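Local coordinates for protein Udp-n-acetylglucosamine pyrophosphorylase (Trypanosoma brucei, PDB 4BQH) that probably catalyses the formation of UDP-N-acetylglucosamine and diphosphate from UTP and N-acetylglucosamine 1-phosphate, and is held here with an allosteric inhibitor, at residues A[14-17]-A[23-26]; A[44-49]-A[231-236]; A[117-122]-A[239-244]; A[222-227]-A[392-397]. All coordinates share one frame; numbering follows the deposited sequence.

Overall arrangement
The four contacts run from the N-terminal helices to the GT-A fold, past the pocket of the inhibitor 9VU. Interactions 2 and 3 both touch 9VU, and their centres lie about 13 Å apart. Interaction 2 supplies a turn and a loop to the pocket, interaction 3 a helix. Interaction 1 lies about 15 Å from interaction 2, centre to centre, and is tied to it by Arg14 NH2, 2.7 Å from Leu46 O. Interaction 4 lies about 14 Å from interaction 2, again between centres. The two share a sheet, with Cys232 N 2.8 Å from Ile224 O. Ile23 CD1 also packs on Ile223 CD1 at 3.7 Å, which joins interactions 1 and 4.

Interaction 1: residues A[14-17]-A[23-26]; sequences RLTG and ILTA
Leu15 and Leu24 bring their CA atoms within 5.9 Å of each other where helix 7-15 and helix 21-29 meet across a short connection, forming a helix-loop-helix unit. Two leucines and an isoleucine make most of the contact. Leu15 points at the second helix and is met by two of its residues. Its CG packs on the branch methyl CG2 of Ile23 at 4.1 Å, the two side chains crossing at a slant. Its CB meets Leu24 CD1, also at 4.1 Å. Leu24 holds CG anti to its backbone N (chi1 -172°), which extends the side chain across to the first segment. There its two methyls divide the work. CD1 touches both Leu15 CB and Thr16 OG1, while CD2 lies 4.1 Å from the carbonyl oxygen Leu15 O.

Thr16 OG1 also hydrogen-bonds to Ile12 O, in the helix that precedes it. Outside the pair, Leu15 rests on Phe51 of helix 51-64 and Ile23 on Ile42 of helix 32-44. Arg14 hydrogen-bonds to the carbonyl oxygens of Ile42, Leu46 and Val49, so the first helix is tied to the loop beside the inhibitor pocket. Between the two segments themselves the contact is dispersive. It rests on the fit and burial of the leucine and isoleucine methyls, with no directional bond between the helices.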
loop_
_atom_site.group_PDB
_atom_site.type_symbol
_atom_site.label_atom_id
_atom_site.label_comp_id
_atom_site.label_asym_id
_atom_site.label_seq_id
_atom_site.Cartn_x
_atom_site.Cartn_y
_atom_site.Cartn_z
ATOM N N ARG A 14 -20.235 -12.630 21.202
ATOM C CA ARG A 14 -18.828 -12.203 21.080
ATOM C C ARG A 14 -18.266 -11.563 22.339
ATOM O O ARG A 14 -17.091 -11.730 22.611
ATOM C CB ARG A 14 -18.619 -11.293 19.880
ATOM C CG ARG A 14 -18.807 -12.013 18.552
ATOM C CD ARG A 14 -18.763 -11.049 17.394
ATOM N NE ARG A 14 -17.464 -10.368 17.345
ATOM C CZ ARG A 14 -17.227 -9.251 16.673
ATOM N NH1 ARG A 14 -18.198 -8.665 15.978
ATOM N NH2 ARG A 14 -16.010 -8.708 16.706
ATOM N N LEU A 15 -19.100 -10.861 23.113
ATOM C CA LEU A 15 -18.626 -10.191 24.333
ATOM C C LEU A 15 -18.803 -10.985 25.631
ATOM O O LEU A 15 -18.313 -10.564 26.687
ATOM C CB LEU A 15 -19.233 -8.778 24.456
ATOM C CG LEU A 15 -18.561 -7.636 23.655
ATOM C CD1 LEU A 15 -17.161 -7.329 24.187
ATOM C CD2 LEU A 15 -18.487 -7.922 22.162
ATOM N N THR A 16 -19.498 -12.116 25.562
ATOM C CA THR A 16 -19.679 -12.957 26.741
ATOM C C THR A 16 -18.366 -13.628 27.139
ATOM O O THR A 16 -17.726 -14.263 26.303
ATOM C CB THR A 16 -20.774 -14.010 26.505
ATOM O OG1 THR A 16 -22.015 -13.336 26.279
ATOM C CG2 THR A 16 -20.910 -14.927 27.730
ATOM N N GLY A 17 -17.956 -13.447 28.392
ATOM C CA GLY A 17 -16.725 -14.072 28.908
ATOM C C GLY A 17 -15.454 -13.381 28.433
ATOM O O GLY A 17 -14.357 -13.922 28.572
ATOM N N ILE A 23 -19.301 -3.318 28.317
ATOM C CA ILE A 23 -19.828 -3.302 26.952
ATOM C C ILE A 23 -21.023 -4.253 26.832
ATOM O O ILE A 23 -22.016 -3.943 26.180
ATOM C CB ILE A 23 -18.739 -3.694 25.933
ATOM C CG1 ILE A 23 -17.531 -2.747 26.084
ATOM C CG2 ILE A 23 -19.277 -3.682 24.510
ATOM C CD1 ILE A 23 -16.474 -2.942 25.030
ATOM N N LEU A 24 -20.897 -5.426 27.445
ATOM C CA LEU A 24 -21.948 -6.431 27.416
ATOM C C LEU A 24 -23.201 -5.821 28.026
ATOM O O LEU A 24 -24.280 -5.934 27.460
ATOM C CB LEU A 24 -21.506 -7.682 28.183
ATOM C CG LEU A 24 -22.388 -8.922 28.105
ATOM C CD1 LEU A 24 -22.619 -9.349 26.662
ATOM C CD2 LEU A 24 -21.734 -10.031 28.914
ATOM N N THR A 25 -23.021 -5.110 29.136
ATOM C CA THR A 25 -24.097 -4.372 29.832
ATOM C C THR A 25 -24.796 -3.368 28.919
ATOM O O THR A 25 -26.042 -3.334 28.842
ATOM C CB THR A 25 -23.522 -3.646 31.072
ATOM O OG1 THR A 25 -23.112 -4.626 32.026
ATOM C CG2 THR A 25 -24.548 -2.710 31.732
ATOM N N ALA A 26 -24.000 -2.550 28.229
ATOM C CA ALA A 26 -24.542 -1.607 27.263
ATOM C C ALA A 26 -25.365 -2.350 26.191
ATOM O O ALA A 26 -26.508 -1.977 25.923
ATOM C CB ALA A 26 -23.434 -0.760 26.658
#

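Interaction 2: residues A[44-49]-A[231-236]. With 9VU ((3S)-3-[2-(1,3-benzodioxol-5-yl)-2-oxidanylidene-ethyl]-4-bromanyl-5-methyl-3-oxidanyl-1H-indol-2-one), chain C.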
loop_
_atom_site.group_PDB
_atom_site.type_symbol
_atom_site.label_atom_id
_atom_site.label_comp_id
_atom_site.label_asym_id
_atom_site.label_seq_id
_atom_site.Cartn_x
_atom_site.Cartn_y
_atom_site.Cartn_z
ATOM N N ASN A 44 -19.938 -4.171 12.062
ATOM C CA ASN A 44 -19.480 -3.648 10.781
ATOM C C ASN A 44 -18.100 -3.030 10.800
ATOM O O ASN A 44 -17.458 -2.952 9.745
ATOM C CB ASN A 44 -20.462 -2.609 10.255
ATOM C CG ASN A 44 -21.864 -3.156 10.151
ATOM O OD1 ASN A 44 -22.056 -4.354 9.913
ATOM N ND2 ASN A 44 -22.850 -2.294 10.356
ATOM N N GLU A 45 -17.664 -2.556 11.968
ATOM C CA GLU A 45 -16.364 -1.867 12.062
ATOM C C GLU A 45 -15.336 -2.685 12.819
ATOM O O GLU A 45 -14.145 -2.416 12.686
ATOM C CB GLU A 45 -16.494 -0.508 12.759
ATOM C CG GLU A 45 -17.425 0.448 12.039
ATOM C CD GLU A 45 -17.499 1.778 12.762
ATOM O OE1 GLU A 45 -16.442 2.414 12.969
ATOM O OE2 GLU A 45 -18.609 2.182 13.135
ATOM N N LEU A 46 -15.794 -3.616 13.655
ATOM C CA LEU A 46 -14.884 -4.534 14.370
ATOM C C LEU A 46 -15.188 -6.003 14.061
ATOM O O LEU A 46 -15.027 -6.882 14.916
ATOM C CB LEU A 46 -14.904 -4.287 15.892
ATOM C CG LEU A 46 -14.268 -2.934 16.247
ATOM C CD1 LEU A 46 -15.389 -1.974 16.551
ATOM C CD2 LEU A 46 -13.296 -3.059 17.418
ATOM N N ALA A 47 -15.655 -6.253 12.842
ATOM C CA ALA A 47 -15.969 -7.616 12.411
ATOM C C ALA A 47 -14.769 -8.535 12.662
ATOM O O ALA A 47 -13.621 -8.171 12.362
ATOM C CB ALA A 47 -16.354 -7.623 10.935
ATOM N N GLY A 48 -15.029 -9.698 13.244
ATOM C CA GLY A 48 -14.008 -10.717 13.414
ATOM C C GLY A 48 -13.080 -10.530 14.602
ATOM O O GLY A 48 -12.411 -11.484 15.003
ATOM N N VAL A 49 -13.060 -9.318 15.192
ATOM C CA VAL A 49 -12.182 -9.030 16.338
ATOM C C VAL A 49 -12.506 -9.952 17.507
ATOM O O VAL A 49 -13.674 -10.088 17.916
ATOM C CB VAL A 49 -12.298 -7.550 16.797
ATOM C CG1 VAL A 49 -11.686 -7.343 18.190
ATOM C CG2 VAL A 49 -11.686 -6.608 15.753
ATOM N N ILE A 231 -17.774 2.393 21.177
ATOM C CA ILE A 231 -16.490 2.171 21.824
ATOM C C ILE A 231 -15.401 2.955 21.120
ATOM O O ILE A 231 -15.486 3.249 19.931
ATOM C CB ILE A 231 -16.087 0.680 21.913
ATOM C CG1 ILE A 231 -15.679 0.125 20.559
ATOM C CG2 ILE A 231 -17.167 -0.166 22.567
ATOM C CD1 ILE A 231 -14.798 -1.108 20.694
ATOM N N CYS A 232 -14.384 3.314 21.886
ATOM C CA CYS A 232 -13.214 3.935 21.344
ATOM C C CYS A 232 -12.479 2.863 20.530
ATOM O O CYS A 232 -12.182 1.781 21.029
ATOM C CB CYS A 232 -12.316 4.425 22.473
ATOM S SG CYS A 232 -11.066 5.492 21.771
ATOM N N ALA A 233 -12.243 3.163 19.261
ATOM C CA ALA A 233 -11.483 2.264 18.373
ATOM C C ALA A 233 -10.781 3.106 17.322
ATOM O O ALA A 233 -11.167 4.255 17.046
ATOM C CB ALA A 233 -12.387 1.197 17.732
ATOM N N ALA A 234 -9.708 2.557 16.763
ATOM C CA ALA A 234 -8.848 3.345 15.879
ATOM C C ALA A 234 -8.352 2.443 14.771
ATOM O O ALA A 234 -8.364 1.229 14.938
ATOM C CB ALA A 234 -7.678 3.900 16.665
ATOM N N PRO A 235 -7.910 3.039 13.635
ATOM C CA PRO A 235 -7.345 2.235 12.561
ATOM C C PRO A 235 -6.197 1.416 13.123
ATOM O O PRO A 235 -5.386 1.944 13.906
ATOM C CB PRO A 235 -6.819 3.289 11.577
ATOM C CG PRO A 235 -7.745 4.449 11.761
ATOM C CD PRO A 235 -7.988 4.470 13.262
ATOM N N GLY A 236 -6.132 0.144 12.745
ATOM C CA GLY A 236 -5.165 -0.735 13.362
ATOM C C GLY A 236 -3.767 -0.683 12.766
ATOM O O GLY A 236 -2.866 -1.294 13.319
HETATM O OAN 9VU C . -8.926 -10.483 16.798
HETATM C CAH 9VU C . -8.709 -11.016 15.692
HETATM N NAG 9VU C . -9.629 -11.691 14.997
HETATM C CAC 9VU C . -9.054 -12.170 13.860
HETATM C CAB 9VU C . -9.604 -12.915 12.896
HETATM C CAA 9VU C . -8.881 -13.370 11.782
HETATM C CAF 9VU C . -7.524 -13.032 11.706
HETATM C CAJ 9VU C . -6.740 -13.479 10.589
HETATM C CAE 9VU C . -6.989 -12.245 12.751
HETATM BR BRA 9VU C . -5.163 -11.752 12.578
HETATM C CAD 9VU C . -7.738 -11.820 13.807
HETATM C CAI 9VU C . -7.468 -11.058 14.999
HETATM O OAL 9VU C . -6.569 -11.780 15.844
HETATM C CAM 9VU C . -6.779 -9.684 14.783
HETATM C CAO 9VU C . -7.669 -8.650 14.062
HETATM O OAP 9VU C . -8.864 -8.932 13.889
HETATM C CAQ 9VU C . -7.081 -7.407 13.682
HETATM C CAV 9VU C . -5.700 -7.203 13.643
HETATM C CAU 9VU C . -5.170 -6.018 13.292
HETATM O OAY 9VU C . -3.854 -5.666 13.194
HETATM C CAX 9VU C . -3.886 -4.213 13.189
HETATM O OAW 9VU C . -5.161 -3.912 12.608
HETATM C CAT 9VU C . -5.939 -4.989 12.937
HETATM C CAS 9VU C . -7.276 -5.112 12.934
HETATM C CAR 9VU C . -7.874 -6.320 13.293
#
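Leu46 meets Ile231 tip to tip, where a type II beta turn from Leu46 to Val49 faces strand 230-234 of a small antiparallel sheet. The touching atoms are the methyls Leu46 CD2 and Ile231 CD1, 4.1 Å apart. The same leucine methyl lies 4.4 Å from Ala233 CB, two residues along the strand. The CB of Ile231 is not aimed at the turn, but CG1 lies between the backbone N and the carbonyl carbon (chi1 73°), and this helps bring CD1 round to Leu46. Pro214 on the neighbouring strand and residues of helix 32-44 pack against the same apolar pair.

The next shell holds the two segments. Val49 N bonds Leu46 O at 3.1 Å and closes the turn, with Gly48 at its third position in a positive-phi conformation. Glu45 forms a salt bridge with Arg230, Cys232 is joined to Cys215 by a disulfide, and Gln41 accepts a hydrogen bond from Ile231 N.

Both segments also border the pocket of the allosteric inhibitor 9VU. Gly236 O approaches the dioxole carbon CAX of 9VU at 3.1 Å. On the other segment, Val49 CA lies 3.6 Å from the indolone oxygen OAN of 9VU, and Asp50 N, next in the chain, also binds the inhibitor. At the turn, the indolone NAG of 9VU donates to Gly48 O over 2.8 Å, with an N-H...O angle of 150°.

Interaction 3: residues A[117-122]-A[239-244]. With 9VU ((3S)-3-[2-(1,3-benzodioxol-5-yl)-2-oxidanylidene-ethyl]-4-bromanyl-5-methyl-3-oxidanyl-1H-indol-2-one), chain C.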
loop_
_atom_site.group_PDB
_atom_site.type_symbol
_atom_site.label_atom_id
_atom_site.label_comp_id
_atom_site.label_asym_id
_atom_site.label_seq_id
_atom_site.Cartn_x
_atom_site.Cartn_y
_atom_site.Cartn_z
ATOM N N LEU A 117 -3.360 -4.812 -3.764
ATOM C CA LEU A 117 -4.211 -4.504 -2.618
ATOM C C LEU A 117 -3.962 -3.035 -2.263
ATOM O O LEU A 117 -2.844 -2.658 -1.864
ATOM C CB LEU A 117 -3.859 -5.435 -1.456
ATOM C CG LEU A 117 -4.736 -5.455 -0.197
ATOM C CD1 LEU A 117 -4.314 -6.613 0.705
ATOM C CD2 LEU A 117 -4.678 -4.120 0.550
ATOM N N ILE A 118 -4.975 -2.190 -2.454
ATOM C CA ILE A 118 -4.829 -0.768 -2.089
ATOM C C ILE A 118 -5.315 -0.551 -0.656
ATOM O O ILE A 118 -6.473 -0.878 -0.326
ATOM C CB ILE A 118 -5.728 0.157 -2.949
ATOM C CG1 ILE A 118 -5.453 0.008 -4.432
ATOM C CG2 ILE A 118 -5.520 1.608 -2.491
ATOM C CD1 ILE A 118 -6.362 0.885 -5.305
ATOM N N LEU A 119 -4.456 -0.002 0.212
ATOM C CA LEU A 119 -4.876 0.332 1.587
ATOM C C LEU A 119 -5.675 1.628 1.512
ATOM O O LEU A 119 -5.115 2.712 1.205
ATOM C CB LEU A 119 -3.642 0.479 2.496
ATOM C CG LEU A 119 -2.661 -0.703 2.510
ATOM C CD1 LEU A 119 -1.344 -0.284 3.148
ATOM C CD2 LEU A 119 -3.249 -1.890 3.259
ATOM N N ALA A 120 -6.975 1.506 1.770
ATOM C CA ALA A 120 -7.939 2.556 1.461
ATOM C C ALA A 120 -8.855 2.919 2.620
ATOM O O ALA A 120 -10.000 3.344 2.410
ATOM C CB ALA A 120 -8.753 2.160 0.235
ATOM N N GLY A 121 -8.346 2.776 3.841
ATOM C CA GLY A 121 -9.147 3.020 5.022
ATOM C C GLY A 121 -9.062 4.444 5.529
ATOM O O GLY A 121 -9.876 4.848 6.357
ATOM N N GLY A 122 -8.076 5.205 5.050
ATOM C CA GLY A 122 -7.831 6.550 5.591
ATOM C C GLY A 122 -8.610 7.634 4.873
ATOM O O GLY A 122 -8.903 7.523 3.664
ATOM N N GLY A 239 -1.201 -3.920 9.243
ATOM C CA GLY A 239 -1.304 -5.313 9.668
ATOM C C GLY A 239 -2.750 -5.792 9.634
ATOM O O GLY A 239 -2.997 -6.990 9.594
ATOM N N ALA A 240 -3.702 -4.849 9.579
ATOM C CA ALA A 240 -5.135 -5.214 9.414
ATOM C C ALA A 240 -5.458 -6.045 8.161
ATOM O O ALA A 240 -6.547 -6.645 8.082
ATOM C CB ALA A 240 -6.029 -3.963 9.449
ATOM N N VAL A 241 -4.544 -6.060 7.186
ATOM C CA VAL A 241 -4.781 -6.766 5.921
ATOM C C VAL A 241 -5.100 -8.228 6.158
ATOM O O VAL A 241 -5.950 -8.787 5.476
ATOM C CB VAL A 241 -3.627 -6.663 4.865
ATOM C CG1 VAL A 241 -3.466 -5.231 4.376
ATOM C CG2 VAL A 241 -2.297 -7.207 5.375
ATOM N N PHE A 242 -4.411 -8.851 7.118
ATOM C CA PHE A 242 -4.545 -10.307 7.259
ATOM C C PHE A 242 -5.934 -10.732 7.713
ATOM O O PHE A 242 -6.552 -11.623 7.109
ATOM C CB PHE A 242 -3.445 -10.866 8.164
ATOM C CG PHE A 242 -2.076 -10.559 7.672
ATOM C CD1 PHE A 242 -1.582 -11.177 6.502
ATOM C CD2 PHE A 242 -1.274 -9.660 8.344
ATOM C CE1 PHE A 242 -0.323 -10.881 6.032
ATOM C CE2 PHE A 242 0.000 -9.365 7.881
ATOM C CZ PHE A 242 0.474 -9.981 6.723
ATOM N N ALA A 243 -6.434 -10.071 8.752
ATOM C CA ALA A 243 -7.798 -10.283 9.242
ATOM C C ALA A 243 -8.832 -9.912 8.187
ATOM O O ALA A 243 -9.836 -10.629 7.998
ATOM C CB ALA A 243 -8.016 -9.472 10.521
ATOM N N ALA A 244 -8.584 -8.817 7.477
ATOM C CA ALA A 244 -9.521 -8.366 6.467
ATOM C C ALA A 244 -9.655 -9.379 5.317
ATOM O O ALA A 244 -10.769 -9.648 4.887
ATOM C CB ALA A 244 -9.154 -6.971 5.971
HETATM O OAN 9VU C . -8.926 -10.483 16.798
HETATM C CAH 9VU C . -8.709 -11.016 15.692
HETATM N NAG 9VU C . -9.629 -11.691 14.997
HETATM C CAC 9VU C . -9.054 -12.170 13.860
HETATM C CAB 9VU C . -9.604 -12.915 12.896
HETATM C CAA 9VU C . -8.881 -13.370 11.782
HETATM C CAF 9VU C . -7.524 -13.032 11.706
HETATM C CAJ 9VU C . -6.740 -13.479 10.589
HETATM C CAE 9VU C . -6.989 -12.245 12.751
HETATM BR BRA 9VU C . -5.163 -11.752 12.578
HETATM C CAD 9VU C . -7.738 -11.820 13.807
HETATM C CAI 9VU C . -7.468 -11.058 14.999
HETATM O OAL 9VU C . -6.569 -11.780 15.844
HETATM C CAM 9VU C . -6.779 -9.684 14.783
HETATM C CAO 9VU C . -7.669 -8.650 14.062
HETATM O OAP 9VU C . -8.864 -8.932 13.889
HETATM C CAQ 9VU C . -7.081 -7.407 13.682
HETATM C CAV 9VU C . -5.700 -7.203 13.643
HETATM C CAU 9VU C . -5.170 -6.018 13.292
HETATM O OAY 9VU C . -3.854 -5.666 13.194
HETATM C CAX 9VU C . -3.886 -4.213 13.189
HETATM O OAW 9VU C . -5.161 -3.912 12.608
HETATM C CAT 9VU C . -5.939 -4.989 12.937
HETATM C CAS 9VU C . -7.276 -5.112 12.934
HETATM C CAR 9VU C . -7.874 -6.320 13.293
#
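Val241 turns its CG1 methyl toward two leucines of strand 114-119, Leu117 and Leu119, and the contact is built on that one methyl. Leu119 comes closest, with CD2 at 3.5 Å from Val241 CG1, a tight approach for two methyls. Its CB does not point at the helix, but the side chain bends so that CD2 reaches over. Leu117 points directly at the helix. Its CG is anti to the backbone N (chi1 -171°), and CD1 ends 4.0 Å from Val241 CG1. Both leucines cross the valine at an angle. Val241 CG2 has a different neighbour: it stands 3.8 Å above the ring of Phe242, over the ring centre.

The strand belongs to the central sheet of the GT-A fold. Leu117 and Leu119 bond through their backbones to strand 275-280, and Ile118 bonds to strand 175-180. Helix 241-246 packs on this sheet, where Val241 also touches Met179. Beyond Leu119 the chain enters Gly121 and Gly122, the start of a glycine-rich loop that probably contacts the nucleotide, as in related pyrophosphorylases.

Other residues of segment 239-244 line the allosteric pocket. Ala240 CB lies 3.3 Å from OAW of 9VU, and Ala243 CB lies 3.5 Å from OAP of 9VU. The segment is therefore packed on the central sheet and touches the inhibitor too. Its grip on the strand is purely apolar. It depends on close fit between branched side chains, with no directional bond between them.

Interaction 4: residues A[222-227]-A[392-397]; sequences RIIMEN and GPVMGI
Two antiparallel sheets meet here, with Ile224, just before the edge strand 225-227 of a three-stranded one, packing on Val394 and Gly396 of the hairpin formed by strands 381-387 and 394-400. The backbones stay well apart, the nearest CA atoms being those of Ile224 and Gly396 at 7.5 Å. Ile224 fills the interval. Its CG1 is anti to the carbonyl carbon (chi1 -64°) and the chain beyond is extended (chi2 161°), which together carry CD1 to the hairpin, 3.6 Å from Gly396 CA. Gly396 has no side chain, and the methyl comes down directly on its backbone. The carbonyl oxygen Met395 O is a further neighbour of Ile224 CD1, at 4.1 Å.

Val394 provides the side-chain part of the contact. It runs past Ile224 in the opposite sense, so the two side chains lie alongside each other. The side chain of Met395 starts in the other direction, away from Ile224.

Each segment is held by its own sheet. Ile224 has backbone bonds to Cys215 and Cys232, while Val394 and Gly396 pair with Ile387 and Lys385. A little further on, Glu226 and Asn227 both face Arg230 in a classic beta bulge, and Glu226 has a backbone bond to Ile390 in the hairpin's turn region. That bond is a second tie between segment 222-227 and the hairpin, separate from the apolar one. In the apolar link a single methyl, Val394 CG2, meets both CG2 and CD1 of Ile224, each at 4.1 Å.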
loop_
_atom_site.group_PDB
_atom_site.type_symbol
_atom_site.label_atom_id
_atom_site.label_comp_id
_atom_site.label_asym_id
_atom_site.label_seq_id
_atom_site.Cartn_x
_atom_site.Cartn_y
_atom_site.Cartn_z
ATOM N N ARG A 222 -9.851 -1.927 30.697
ATOM C CA ARG A 222 -11.187 -1.741 30.134
ATOM C C ARG A 222 -11.146 -1.010 28.805
ATOM O O ARG A 222 -10.458 -0.011 28.663
ATOM C CB ARG A 222 -12.090 -0.940 31.077
ATOM C CG ARG A 222 -12.545 -1.717 32.302
ATOM C CD ARG A 222 -13.417 -0.820 33.170
ATOM N NE ARG A 222 -13.428 -1.277 34.559
ATOM C CZ ARG A 222 -13.532 -0.473 35.619
ATOM N NH1 ARG A 222 -13.627 0.844 35.466
ATOM N NH2 ARG A 222 -13.532 -0.987 36.842
ATOM N N ILE A 223 -11.941 -1.484 27.860
ATOM C CA ILE A 223 -12.159 -0.743 26.624
ATOM C C ILE A 223 -12.810 0.593 26.977
ATOM O O ILE A 223 -13.776 0.646 27.772
ATOM C CB ILE A 223 -13.020 -1.543 25.622
ATOM C CG1 ILE A 223 -12.201 -2.722 25.074
ATOM C CG2 ILE A 223 -13.460 -0.675 24.447
ATOM C CD1 ILE A 223 -12.978 -3.716 24.222
ATOM N N ILE A 224 -12.282 1.667 26.396
ATOM C CA ILE A 224 -12.826 2.992 26.634
ATOM C C ILE A 224 -14.066 3.192 25.764
ATOM O O ILE A 224 -14.105 2.746 24.622
ATOM C CB ILE A 224 -11.777 4.072 26.331
ATOM C CG1 ILE A 224 -10.590 3.955 27.304
ATOM C CG2 ILE A 224 -12.406 5.479 26.385
ATOM C CD1 ILE A 224 -9.325 4.655 26.834
ATOM N N MET A 225 -15.092 3.836 26.331
ATOM C CA MET A 225 -16.282 4.223 25.585
ATOM C C MET A 225 -16.145 5.652 25.073
ATOM O O MET A 225 -15.838 6.567 25.853
ATOM C CB MET A 225 -17.536 4.119 26.483
ATOM C CG MET A 225 -17.770 2.753 27.124
ATOM S SD MET A 225 -18.024 1.483 25.871
ATOM C CE MET A 225 -19.672 1.915 25.278
ATOM N N GLU A 226 -16.343 5.844 23.770
ATOM C CA GLU A 226 -16.423 7.192 23.210
ATOM C C GLU A 226 -17.719 7.866 23.706
ATOM O O GLU A 226 -17.734 9.056 24.074
ATOM C CB GLU A 226 -16.395 7.144 21.691
ATOM C CG GLU A 226 -16.317 8.521 21.038
ATOM C CD GLU A 226 -16.075 8.470 19.539
ATOM O OE1 GLU A 226 -15.931 7.365 18.968
ATOM O OE2 GLU A 226 -16.020 9.555 18.927
ATOM N N ASN A 227 -18.785 7.080 23.706
ATOM C CA ASN A 227 -20.099 7.493 24.261
ATOM C C ASN A 227 -20.909 6.237 24.561
ATOM O O ASN A 227 -20.416 5.126 24.387
ATOM C CB ASN A 227 -20.836 8.464 23.308
ATOM C CG ASN A 227 -21.078 7.883 21.925
ATOM O OD1 ASN A 227 -21.792 6.901 21.764
ATOM N ND2 ASN A 227 -20.500 8.514 20.914
ATOM N N GLY A 392 -15.372 13.951 28.088
ATOM C CA GLY A 392 -14.099 14.672 28.158
ATOM C C GLY A 392 -12.921 13.787 27.782
ATOM O O GLY A 392 -13.073 12.566 27.653
ATOM N N PRO A 393 -11.739 14.404 27.583
ATOM C CA PRO A 393 -10.574 13.623 27.159
ATOM C C PRO A 393 -10.084 12.682 28.257
ATOM O O PRO A 393 -10.133 13.007 29.450
ATOM C CB PRO A 393 -9.523 14.695 26.832
ATOM C CG PRO A 393 -9.913 15.881 27.672
ATOM C CD PRO A 393 -11.429 15.847 27.719
ATOM N N VAL A 394 -9.654 11.489 27.860
ATOM C CA VAL A 394 -9.023 10.558 28.791
ATOM C C VAL A 394 -7.750 10.024 28.157
ATOM O O VAL A 394 -7.624 10.035 26.947
ATOM C CB VAL A 394 -9.915 9.353 29.166
ATOM C CG1 VAL A 394 -11.228 9.812 29.794
ATOM C CG2 VAL A 394 -10.220 8.524 27.927
ATOM N N MET A 395 -6.837 9.547 28.992
ATOM C CA MET A 395 -5.614 8.916 28.515
ATOM C C MET A 395 -5.941 7.451 28.257
ATOM O O MET A 395 -6.595 6.814 29.076
ATOM C CB MET A 395 -4.502 9.032 29.572
ATOM C CG MET A 395 -3.956 10.449 29.769
ATOM S SD MET A 395 -3.699 11.381 28.238
ATOM C CE MET A 395 -2.246 10.589 27.541
ATOM N N GLY A 396 -5.521 6.929 27.105
ATOM C CA GLY A 396 -5.781 5.519 26.791
ATOM C C GLY A 396 -4.663 4.936 25.956
ATOM O O GLY A 396 -3.739 5.645 25.567
ATOM N N ILE A 397 -4.781 3.645 25.667
ATOM C CA ILE A 397 -3.747 2.922 24.909
ATOM C C ILE A 397 -4.331 2.558 23.549
ATOM O O ILE A 397 -5.405 1.961 23.483
ATOM C CB ILE A 397 -3.292 1.639 25.636
ATOM C CG1 ILE A 397 -2.742 1.962 27.045
ATOM C CG2 ILE A 397 -2.249 0.886 24.784
ATOM C CD1 ILE A 397 -1.518 2.870 27.041
#